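Local coordinates for protein putative polyketide cyclase (Acidithiobacillus ferrooxidans, PDB 3F9S) that is of unproven function but, as a member of the SnoaL-like polyketide cyclase family with an NTF2-type fold, may act on a small polyketide-like substrate, at residues Thr16-Val19 and Trp20-Asn24; Ile25-Ser28 and Asp29-Ala33; His40-Asp44 and Pro45-Arg49; Ala54-Lys57 and Glu58-Thr62. All coordinates share one frame; numbering follows the deposited sequence. Where two conformers were deposited one is given.

From the N terminus, contact 1 (16-24) is the end of helix 8-21 and the loop leaving it, contact 2 (25-33) the short helical bend into strand 32-33, contact 3 (40-49) a run of turns between strands 36-40 and 50-51, and contact 4 (54-62) the first turns of helix 53-66. They follow in series, none crossing or enclosing another; each is a continuous stretch that closes no long loop, only its own turns. Contact 4 touches all the others: Tyr56 meets Trp20, Lys57 bridges Glu26 and Asp29, and Arg59 bridges Asp41 and Asp44. Contacts 1 and 2 also meet through Glu18, whereas contact 3 stays about 7 Å, nearest atoms, from contact 1.

Contact 1 (Thr16-Val19 and Trp20-Asn24)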
loop_
_atom_site.group_PDB
_atom_site.type_symbol
_atom_site.label_atom_id
_atom_site.label_comp_id
_atom_site.label_asym_id
_atom_site.label_seq_id
_atom_site.Cartn_x
_atom_site.Cartn_y
_atom_site.Cartn_z
ATOM N N THR A 16 4.135 -16.677 -0.828
ATOM C CA THR A 16 4.407 -15.771 0.282
ATOM C C THR A 16 4.912 -16.562 1.462
ATOM O O THR A 16 5.888 -16.178 2.102
ATOM C CB THR A 16 3.148 -14.960 0.654
ATOM O OG1 THR A 16 2.758 -14.167 -0.481
ATOM C CG2 THR A 16 3.397 -14.043 1.850
ATOM N N ARG A 17 4.268 -17.693 1.710
ATOM C CA ARG A 17 4.667 -18.552 2.803
ATOM C C ARG A 17 6.077 -19.100 2.590
ATOM O O ARG A 17 6.952 -18.914 3.441
ATOM C CB ARG A 17 3.671 -19.691 2.974
ATOM C CG ARG A 17 3.953 -20.528 4.183
ATOM C CD ARG A 17 2.962 -21.637 4.320
ATOM N NE ARG A 17 3.335 -22.520 5.422
ATOM C CZ ARG A 17 2.726 -23.668 5.724
ATOM N NH1 ARG A 17 1.675 -24.118 5.031
ATOM N NH2 ARG A 17 3.178 -24.376 6.756
ATOM N N GLU A 18 6.281 -19.755 1.460
ATOM C CA GLU A 18 7.554 -20.430 1.195
ATOM C C GLU A 18 8.739 -19.516 1.018
ATOM O O GLU A 18 9.779 -19.698 1.660
ATOM C CB GLU A 18 7.428 -21.329 -0.031
ATOM C CG GLU A 18 6.509 -22.493 0.179
ATOM C CD GLU A 18 6.363 -23.383 -1.041
ATOM O OE1 GLU A 18 6.810 -23.022 -2.150
ATOM O OE2 GLU A 18 5.766 -24.469 -0.876
ATOM N N VAL A 19 8.586 -18.547 0.130
ATOM C CA VAL A 19 9.697 -17.659 -0.183
ATOM C C VAL A 19 9.903 -16.593 0.883
ATOM O O VAL A 19 11.001 -16.457 1.410
ATOM C CB VAL A 19 9.522 -16.986 -1.550
ATOM C CG1 VAL A 19 10.649 -15.964 -1.813
ATOM C CG2 VAL A 19 9.469 -18.039 -2.645
ATOM N N TRP A 20 8.837 -15.882 1.223
ATOM C CA TRP A 20 8.957 -14.689 2.051
ATOM C C TRP A 20 8.872 -14.881 3.531
ATOM O O TRP A 20 9.540 -14.155 4.267
ATOM C CB TRP A 20 7.966 -13.636 1.569
ATOM C CG TRP A 20 8.463 -13.106 0.296
ATOM C CD1 TRP A 20 8.101 -13.502 -0.947
ATOM C CD2 TRP A 20 9.544 -12.180 0.137
ATOM N NE1 TRP A 20 8.851 -12.837 -1.881
ATOM C CE2 TRP A 20 9.748 -12.019 -1.246
ATOM C CE3 TRP A 20 10.337 -11.444 1.031
ATOM C CZ2 TRP A 20 10.710 -11.144 -1.768
ATOM C CZ3 TRP A 20 11.311 -10.596 0.519
ATOM C CH2 TRP A 20 11.487 -10.453 -0.875
ATOM N N SER A 21 8.009 -15.786 3.972
ATOM C CA SER A 21 7.876 -16.054 5.393
ATOM C C SER A 21 8.854 -17.118 5.857
ATOM O O SER A 21 9.350 -17.011 6.970
ATOM C CB SER A 21 6.449 -16.441 5.758
ATOM O OG SER A 21 5.557 -15.376 5.475
ATOM N N GLU A 22 9.140 -18.122 5.024
ATOM C CA GLU A 22 10.023 -19.235 5.395
ATOM C C GLU A 22 11.424 -19.139 4.824
ATOM O O GLU A 22 12.297 -19.881 5.257
ATOM C CB GLU A 22 9.386 -20.561 5.010
ATOM C CG GLU A 22 8.104 -20.849 5.782
ATOM C CD GLU A 22 7.287 -21.982 5.204
ATOM O OE1 GLU A 22 7.704 -22.647 4.231
ATOM O OE2 GLU A 22 6.186 -22.206 5.736
ATOM N N GLY A 23 11.653 -18.227 3.889
ATOM C CA GLY A 23 12.978 -18.029 3.319
ATOM C C GLY A 23 13.457 -19.138 2.415
ATOM O O GLY A 23 14.671 -19.332 2.281
ATOM N N ASN A 24 12.520 -19.851 1.789
ATOM C CA ASN A 24 12.839 -20.898 0.847
ATOM C C ASN A 24 13.067 -20.127 -0.455
ATOM O O ASN A 24 12.216 -20.099 -1.334
ATOM C CB ASN A 24 11.725 -21.938 0.749
ATOM C CG ASN A 24 12.072 -23.094 -0.170
ATOM O OD1 ASN A 24 13.064 -23.061 -0.909
ATOM N ND2 ASN A 24 11.222 -24.122 -0.151
#
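Thr16 O accepts Ser21 N at 2.9 Å, an i to i+5 bond that widens the last turn of helix 8-21 to a pi-type turn, and Glu18 O closes the end by taking Asn24 N at 2.7 Å. Gly23 is the first residue to leave helical geometry, and its positive phi of 71° suits glycine. On the surface, in one of its two deposited conformers, Arg17 NE meets Glu22 OE2 at 2.9 Å, a salt bridge the other conformer leaves uncertain; five residues apart, the pair shares one flank of the widened turn. The arginine chain runs extended from CG to NE and meets the carboxylate on its syn side, tilted from both planes, which stand 78° apart. On the buried side Val19 leans over Trp20. With CG1 anti to the backbone N, that methyl sits over the five-membered ring, 3.8 Å from its centroid, a CH-pi contact suited to a branched side chain. Trp20 NE1 is hydrogen-bonded to Tyr56 OH, and Ser21 OG to Phe72 N. The chemistry is thus divided: outside, an ion pair of one conformer that water would probably weaken; inside, apolar contact and one hydrogen bond that hold the indole.

Contact 2 (Ile25-Ser28 and Asp29-Ala33)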
loop_
_atom_site.group_PDB
_atom_site.type_symbol
_atom_site.label_atom_id
_atom_site.label_comp_id
_atom_site.label_asym_id
_atom_site.label_seq_id
_atom_site.Cartn_x
_atom_site.Cartn_y
_atom_site.Cartn_z
ATOM N N ILE A 25 14.266 -19.565 -0.568
ATOM C CA ILE A 25 14.628 -18.674 -1.677
ATOM C C ILE A 25 14.473 -19.374 -3.026
ATOM O O ILE A 25 13.924 -18.805 -3.961
ATOM C CB ILE A 25 16.084 -18.141 -1.580
ATOM C CG1 ILE A 25 16.399 -17.489 -0.229
ATOM C CG2 ILE A 25 16.344 -17.123 -2.680
ATOM C CD1 ILE A 25 15.481 -16.394 0.166
ATOM N N GLU A 26 14.942 -20.615 -3.089
ATOM C CA GLU A 26 14.903 -21.417 -4.315
ATOM C C GLU A 26 13.491 -21.782 -4.775
ATOM O O GLU A 26 13.292 -22.025 -5.962
ATOM C CB GLU A 26 15.821 -22.639 -4.190
ATOM C CG GLU A 26 17.298 -22.272 -3.876
ATOM C CD GLU A 26 17.884 -21.251 -4.860
ATOM O OE1 GLU A 26 17.760 -21.503 -6.073
ATOM O OE2 GLU A 26 18.441 -20.202 -4.436
ATOM N N ALA A 27 12.509 -21.759 -3.869
ATOM C CA ALA A 27 11.101 -21.942 -4.242
ATOM C C ALA A 27 10.622 -20.857 -5.206
ATOM O O ALA A 27 9.613 -21.055 -5.878
ATOM C CB ALA A 27 10.197 -21.993 -3.024
ATOM N N SER A 28 11.318 -19.716 -5.259
ATOM C CA SER A 28 11.068 -18.674 -6.272
ATOM C C SER A 28 11.014 -19.235 -7.685
ATOM O O SER A 28 10.276 -18.733 -8.512
ATOM C CB SER A 28 12.157 -17.611 -6.232
ATOM O OG SER A 28 12.231 -17.040 -4.937
ATOM N N ASP A 29 11.814 -20.264 -7.960
ATOM C CA ASP A 29 11.787 -20.948 -9.251
ATOM C C ASP A 29 10.401 -21.431 -9.678
ATOM O O ASP A 29 10.144 -21.514 -10.863
ATOM C CB ASP A 29 12.728 -22.147 -9.262
ATOM C CG ASP A 29 14.190 -21.764 -9.155
ATOM O OD1 ASP A 29 14.535 -20.570 -9.204
ATOM O OD2 ASP A 29 15.007 -22.692 -9.005
ATOM N N LYS A 30 9.551 -21.790 -8.724
ATOM C CA LYS A 30 8.205 -22.272 -9.004
ATOM C C LYS A 30 7.213 -21.158 -9.276
ATOM O O LYS A 30 6.168 -21.414 -9.871
ATOM C CB LYS A 30 7.659 -23.049 -7.810
ATOM C CG LYS A 30 8.478 -24.237 -7.378
ATOM C CD LYS A 30 7.807 -25.010 -6.241
ATOM C CE LYS A 30 7.805 -24.240 -4.927
ATOM N NZ LYS A 30 7.279 -25.060 -3.799
ATOM N N TYR A 31 7.519 -19.940 -8.824
ATOM C CA TYR A 31 6.559 -18.836 -8.853
ATOM C C TYR A 31 6.866 -17.636 -9.714
ATOM O O TYR A 31 5.950 -16.898 -10.045
ATOM C CB TYR A 31 6.457 -18.282 -7.434
ATOM C CG TYR A 31 6.049 -19.301 -6.425
ATOM C CD1 TYR A 31 4.781 -19.857 -6.473
ATOM C CD2 TYR A 31 6.934 -19.729 -5.431
ATOM C CE1 TYR A 31 4.383 -20.803 -5.546
ATOM C CE2 TYR A 31 6.550 -20.683 -4.493
ATOM C CZ TYR A 31 5.253 -21.191 -4.551
ATOM O OH TYR A 31 4.818 -22.120 -3.651
ATOM N N ILE A 32 8.142 -17.389 -9.987
ATOM C CA ILE A 32 8.538 -16.188 -10.693
ATOM C C ILE A 32 8.649 -16.439 -12.172
ATOM O O ILE A 32 9.199 -17.433 -12.605
ATOM C CB ILE A 32 9.827 -15.593 -10.114
ATOM C CG1 ILE A 32 9.681 -15.392 -8.601
ATOM C CG2 ILE A 32 10.153 -14.257 -10.761
ATOM C CD1 ILE A 32 8.448 -14.599 -8.137
ATOM N N ALA A 33 8.134 -15.487 -12.939
ATOM C CA ALA A 33 8.219 -15.504 -14.382
ATOM C C ALA A 33 9.660 -15.220 -14.788
ATOM O O ALA A 33 10.453 -14.722 -13.976
ATOM C CB ALA A 33 7.311 -14.460 -14.989
#
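Tyr31 reaches back over the preceding turn to Ala27. Its CB lies 4.0 Å from Ser28 O; from there CG stands beside the backbone N (chi1 -58°), which brings one side of the ring to the Ala27 carbonyl. CD2 comes within 3.0 Å of Ala27 O, approached obliquely, and CE2 both nears that oxygen and packs on Ala27 CB at 4.1 Å. Beyond the ring, OH meets Gln14 and Glu18 of helix 8-21. Alanine fits because its single methyl packs against CE2 and also meets Lys30 CE; the lysine chain bends at chi3, its CB above the centre of the Tyr31 ring, and NZ reaches Glu18. Two oxygens organise the backbone. Ile25 O is gripped by Ser28 N and by Ser28 OG, the latter at 2.6 Å in the carbonyl plane, so the buried serine is satisfied by its own chain. Ser28 O takes Tyr31 N and, at 2.9 Å, Ile32 N. Glu26 and Asp29 point the same way with carboxylate planes 84° apart; Lys57 bridges both and should offset their repulsion. Successive i to i+3 bonds, such as Lys30 N to Ala27 O at 2.9 Å, are the mark of 3-10 turns; the run ends on one i to i+4 bond at Ile32 and forms a short link from the first helix of the NTF2-like fold into strand 32-33.

Contact 3 (His40-Asp44 and Pro45-Arg49); sequences HDPGD and PWEGR
Glu47 and His40 lie side by side and point the same way, the carboxylate turned 44° from the imidazole plane with OE2 over one ring face, 3.6 Å from ND1. That oxygen is held by the backbone: Asp41 N donates to it at 2.7 Å, almost straight at 174°, on the anti side, tilted from the carboxylate plane. The glutamate gets there extended, with CG anti to the backbone N, a length that lets it span from one turn to the other. Its other oxygen, OE1, accepts from a water that in turn accepts from Gly43 N, so both carboxylate oxygens pin the opposing turn. Asp44 and Trp46 meet differently. OD1 of the aspartate takes Trp46 N at 2.9 Å and lies at the indole edge near its plane, 3.3 Å from CE3, the two flat groups 47° apart. Pro45, between them in sequence, lays CB over one indole face, and its fixed phi suits the second position of the type I turn 44-47, which Glu47 N closes on Asp44 O at 3.0 Å. Gly43 and Gly48 occupy the positive-phi positions of the two type II turns. The loop joins strands 36-40 and 50-51: Trp46 rests on Arg59 and Leu63 of helix 53-66, Asp41 reaches His126 and Gln128 on strand 122-130, and His40 stacks on Trp127 and hydrogen-bonds through NE2 to Ser111 OG of the second subunit.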
loop_
_atom_site.group_PDB
_atom_site.type_symbol
_atom_site.label_atom_id
_atom_site.label_comp_id
_atom_site.label_asym_id
_atom_site.label_seq_id
_atom_site.Cartn_x
_atom_site.Cartn_y
_atom_site.Cartn_z
ATOM N N HIS A 40 6.727 -0.756 -8.615
ATOM C CA HIS A 40 6.692 0.313 -7.648
ATOM C C HIS A 40 6.900 -0.323 -6.296
ATOM O O HIS A 40 6.259 -1.314 -5.970
ATOM C CB HIS A 40 5.331 0.988 -7.723
ATOM C CG HIS A 40 5.181 2.143 -6.797
ATOM N ND1 HIS A 40 5.668 3.395 -7.087
ATOM C CD2 HIS A 40 4.551 2.243 -5.604
ATOM C CE1 HIS A 40 5.357 4.220 -6.098
ATOM N NE2 HIS A 40 4.710 3.536 -5.170
ATOM N N ASP A 41 7.768 0.272 -5.492
ATOM C CA ASP A 41 8.100 -0.290 -4.199
ATOM C C ASP A 41 9.009 0.716 -3.517
ATOM O O ASP A 41 10.244 0.587 -3.576
ATOM C CB ASP A 41 8.810 -1.637 -4.364
ATOM C CG ASP A 41 8.762 -2.485 -3.113
ATOM O OD1 ASP A 41 8.469 -1.994 -1.999
ATOM O OD2 ASP A 41 9.099 -3.668 -3.285
ATOM N N PRO A 42 8.404 1.758 -2.929
ATOM C CA PRO A 42 9.141 2.855 -2.333
ATOM C C PRO A 42 10.343 2.446 -1.517
ATOM O O PRO A 42 10.224 1.632 -0.605
ATOM C CB PRO A 42 8.094 3.545 -1.489
ATOM C CG PRO A 42 6.870 3.404 -2.353
ATOM C CD PRO A 42 6.952 1.996 -2.820
ATOM N N GLY A 43 11.495 2.979 -1.903
ATOM C CA GLY A 43 12.751 2.705 -1.227
ATOM C C GLY A 43 13.421 1.397 -1.566
ATOM O O GLY A 43 14.555 1.155 -1.116
ATOM N N ASP A 44 12.777 0.567 -2.395
ATOM C CA ASP A 44 13.340 -0.720 -2.727
ATOM C C ASP A 44 14.508 -0.462 -3.665
ATOM O O ASP A 44 14.352 0.262 -4.651
ATOM C CB ASP A 44 12.331 -1.641 -3.398
ATOM C CG ASP A 44 12.819 -3.047 -3.447
ATOM O OD1 ASP A 44 13.502 -3.347 -4.426
ATOM O OD2 ASP A 44 12.618 -3.803 -2.468
ATOM N N PRO A 45 15.687 -1.026 -3.360
ATOM C CA PRO A 45 16.831 -0.833 -4.256
ATOM C C PRO A 45 16.604 -1.285 -5.705
ATOM O O PRO A 45 17.209 -0.728 -6.618
ATOM C CB PRO A 45 17.932 -1.667 -3.602
ATOM C CG PRO A 45 17.532 -1.818 -2.223
ATOM C CD PRO A 45 16.050 -1.851 -2.192
ATOM N N TRP A 46 15.706 -2.248 -5.901
ATOM C CA TRP A 46 15.355 -2.791 -7.214
ATOM C C TRP A 46 14.149 -2.112 -7.857
ATOM O O TRP A 46 13.690 -2.557 -8.911
ATOM C CB TRP A 46 15.085 -4.303 -7.093
ATOM C CG TRP A 46 16.297 -5.064 -6.689
ATOM C CD1 TRP A 46 17.184 -5.645 -7.535
ATOM C CD2 TRP A 46 16.802 -5.284 -5.362
ATOM N NE1 TRP A 46 18.182 -6.243 -6.833
ATOM C CE2 TRP A 46 17.983 -6.038 -5.494
ATOM C CE3 TRP A 46 16.372 -4.924 -4.075
ATOM C CZ2 TRP A 46 18.749 -6.445 -4.389
ATOM C CZ3 TRP A 46 17.141 -5.327 -2.976
ATOM C CH2 TRP A 46 18.310 -6.081 -3.151
ATOM N N GLU A 47 13.616 -1.055 -7.247
ATOM C CA GLU A 47 12.461 -0.383 -7.817
ATOM C C GLU A 47 12.727 0.057 -9.251
ATOM O O GLU A 47 13.781 0.597 -9.561
ATOM C CB GLU A 47 12.040 0.816 -7.001
ATOM C CG GLU A 47 10.640 1.279 -7.363
ATOM C CD GLU A 47 10.252 2.480 -6.576
ATOM O OE1 GLU A 47 11.109 3.363 -6.375
ATOM O OE2 GLU A 47 9.082 2.534 -6.179
ATOM N N GLY A 48 11.774 -0.252 -10.121
ATOM C CA GLY A 48 11.864 0.033 -11.522
ATOM C C GLY A 48 12.646 -0.984 -12.321
ATOM O O GLY A 48 12.640 -0.893 -13.539
ATOM N N ARG A 49 13.282 -1.958 -11.675
ATOM C CA ARG A 49 14.132 -2.897 -12.381
ATOM C C ARG A 49 13.369 -4.122 -12.833
ATOM O O ARG A 49 12.431 -4.559 -12.170
ATOM C CB ARG A 49 15.305 -3.360 -11.526
ATOM C CG ARG A 49 16.293 -2.266 -11.159
ATOM C CD ARG A 49 17.520 -2.891 -10.513
ATOM N NE ARG A 49 18.195 -3.833 -11.414
ATOM C CZ ARG A 49 19.096 -4.755 -11.062
ATOM N NH1 ARG A 49 19.497 -4.913 -9.799
ATOM N NH2 ARG A 49 19.612 -5.548 -12.005
HETATM O O HOH W 1 11.757 4.506 -4.077
#

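Contact 4 (Ala54-Lys57 and Glu58-Thr62)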
loop_
_atom_site.group_PDB
_atom_site.type_symbol
_atom_site.label_atom_id
_atom_site.label_comp_id
_atom_site.label_asym_id
_atom_site.label_seq_id
_atom_site.Cartn_x
_atom_site.Cartn_y
_atom_site.Cartn_z
ATOM N N ALA A 54 17.077 -15.286 -11.034
ATOM C CA ALA A 54 18.301 -15.174 -10.239
ATOM C C ALA A 54 18.332 -13.846 -9.493
ATOM O O ALA A 54 18.558 -13.833 -8.300
ATOM C CB ALA A 54 19.529 -15.302 -11.122
ATOM N N GLY A 55 18.061 -12.752 -10.208
ATOM C CA GLY A 55 18.015 -11.395 -9.654
ATOM C C GLY A 55 16.933 -11.279 -8.604
ATOM O O GLY A 55 17.161 -10.683 -7.558
ATOM N N TYR A 56 15.773 -11.860 -8.890
ATOM C CA TYR A 56 14.677 -11.923 -7.923
ATOM C C TYR A 56 15.144 -12.587 -6.621
ATOM O O TYR A 56 14.911 -12.063 -5.522
ATOM C CB TYR A 56 13.499 -12.704 -8.498
ATOM C CG TYR A 56 12.343 -12.706 -7.567
ATOM C CD1 TYR A 56 12.237 -13.679 -6.571
ATOM C CD2 TYR A 56 11.410 -11.684 -7.596
ATOM C CE1 TYR A 56 11.228 -13.665 -5.688
ATOM C CE2 TYR A 56 10.377 -11.665 -6.691
ATOM C CZ TYR A 56 10.301 -12.656 -5.751
ATOM O OH TYR A 56 9.279 -12.621 -4.874
ATOM N N LYS A 57 15.808 -13.735 -6.759
ATOM C CA LYS A 57 16.280 -14.480 -5.591
ATOM C C LYS A 57 17.305 -13.677 -4.809
ATOM O O LYS A 57 17.289 -13.717 -3.593
ATOM C CB LYS A 57 16.804 -15.854 -5.985
ATOM C CG LYS A 57 15.688 -16.783 -6.360
ATOM C CD LYS A 57 16.129 -18.212 -6.579
ATOM C CE LYS A 57 16.796 -18.459 -7.868
ATOM N NZ LYS A 57 16.925 -19.950 -8.091
ATOM N N GLU A 58 18.162 -12.921 -5.499
ATOM C CA GLU A 58 19.129 -12.069 -4.810
ATOM C C GLU A 58 18.416 -11.014 -3.992
ATOM O O GLU A 58 18.794 -10.766 -2.853
ATOM C CB GLU A 58 20.131 -11.418 -5.769
ATOM C CG GLU A 58 21.051 -12.407 -6.445
ATOM C CD GLU A 58 21.884 -13.246 -5.507
ATOM O OE1 GLU A 58 22.259 -12.768 -4.417
ATOM O OE2 GLU A 58 22.201 -14.383 -5.900
ATOM N N ARG A 59 17.346 -10.449 -4.537
ATOM C CA ARG A 59 16.584 -9.463 -3.800
ATOM C C ARG A 59 15.942 -10.104 -2.580
ATOM O O ARG A 59 15.950 -9.510 -1.506
ATOM C CB ARG A 59 15.575 -8.795 -4.701
ATOM C CG ARG A 59 14.566 -7.949 -3.990
ATOM C CD ARG A 59 13.756 -7.244 -4.996
ATOM N NE ARG A 59 12.729 -6.446 -4.337
ATOM C CZ ARG A 59 11.603 -6.935 -3.831
ATOM N NH1 ARG A 59 11.297 -8.221 -3.900
ATOM N NH2 ARG A 59 10.741 -6.107 -3.259
ATOM N N VAL A 60 15.401 -11.306 -2.738
ATOM C CA VAL A 60 14.825 -12.007 -1.584
ATOM C C VAL A 60 15.886 -12.192 -0.513
ATOM O O VAL A 60 15.639 -11.897 0.655
ATOM C CB VAL A 60 14.237 -13.373 -1.918
ATOM C CG1 VAL A 60 13.558 -13.953 -0.641
ATOM C CG2 VAL A 60 13.227 -13.261 -3.038
ATOM N N LYS A 61 17.073 -12.623 -0.922
ATOM C CA LYS A 61 18.164 -12.850 0.024
ATOM C C LYS A 61 18.497 -11.586 0.814
ATOM O O LYS A 61 18.705 -11.661 2.022
ATOM C CB LYS A 61 19.416 -13.374 -0.666
ATOM C CG LYS A 61 19.287 -14.770 -1.277
ATOM C CD LYS A 61 20.571 -15.101 -2.044
ATOM C CE LYS A 61 20.375 -16.198 -3.064
ATOM N NZ LYS A 61 21.653 -16.441 -3.813
ATOM N N THR A 62 18.533 -10.441 0.131
ATOM C CA THR A 62 18.849 -9.166 0.788
ATOM C C THR A 62 17.769 -8.749 1.765
ATOM O O THR A 62 18.063 -8.423 2.908
ATOM C CB THR A 62 19.061 -8.063 -0.240
ATOM O OG1 THR A 62 20.313 -8.323 -0.849
ATOM C CG2 THR A 62 19.154 -6.686 0.391
HETATM O O HOH W 2 20.386 -15.628 -7.283
HETATM O O HOH W 3 12.758 -10.524 -4.969
#
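Tyr56 O is gripped twice: Val60 N donates to it at 2.9 Å in the carbonyl plane, and a water donates to it at 2.7 Å. The same water accepts from Arg59 NH1 at 2.9 Å, lying in the guanidinium plane at its edge, and sits over the centre of the Tyr56 ring, 3.0 Å above it. It thus occupies the corner between phenol and guanidinium. Arginine suits this place because its chain, extended from CG to NE, carries the charge well away from the helix: NH2 bridges Asp41 and Asp44, which hold the group's direction, and NH1 also bonds a glycerol, probably from the crystallisation liquor. Tyr56 and Val60, one turn apart, meet obliquely. The tyrosine CG stands anti to the backbone N (chi1 -176°), bringing the ring alongside the next turn, where the branched valine presses its CG2 methyl close against the ring, 3.3 Å from Tyr56 CE1. On the exposed flank, Glu58 bends at chi2; its OE2 receives Lys61 NZ at 3.0 Å from above the carboxylate plane, in a salt bridge, and also accepts from a second water that donates to Ala54 O. Regular i to i+4 bonds, such as Lys61 N to Lys57 O at 2.9 Å, identify an alpha helix whose two flanks differ, with charged residues and a water on the outer one and Tyr56, Val60 and the buried Arg59 on the inner, consistent with the helix lining the pocket between helices and curved sheet of an NTF2-like fold.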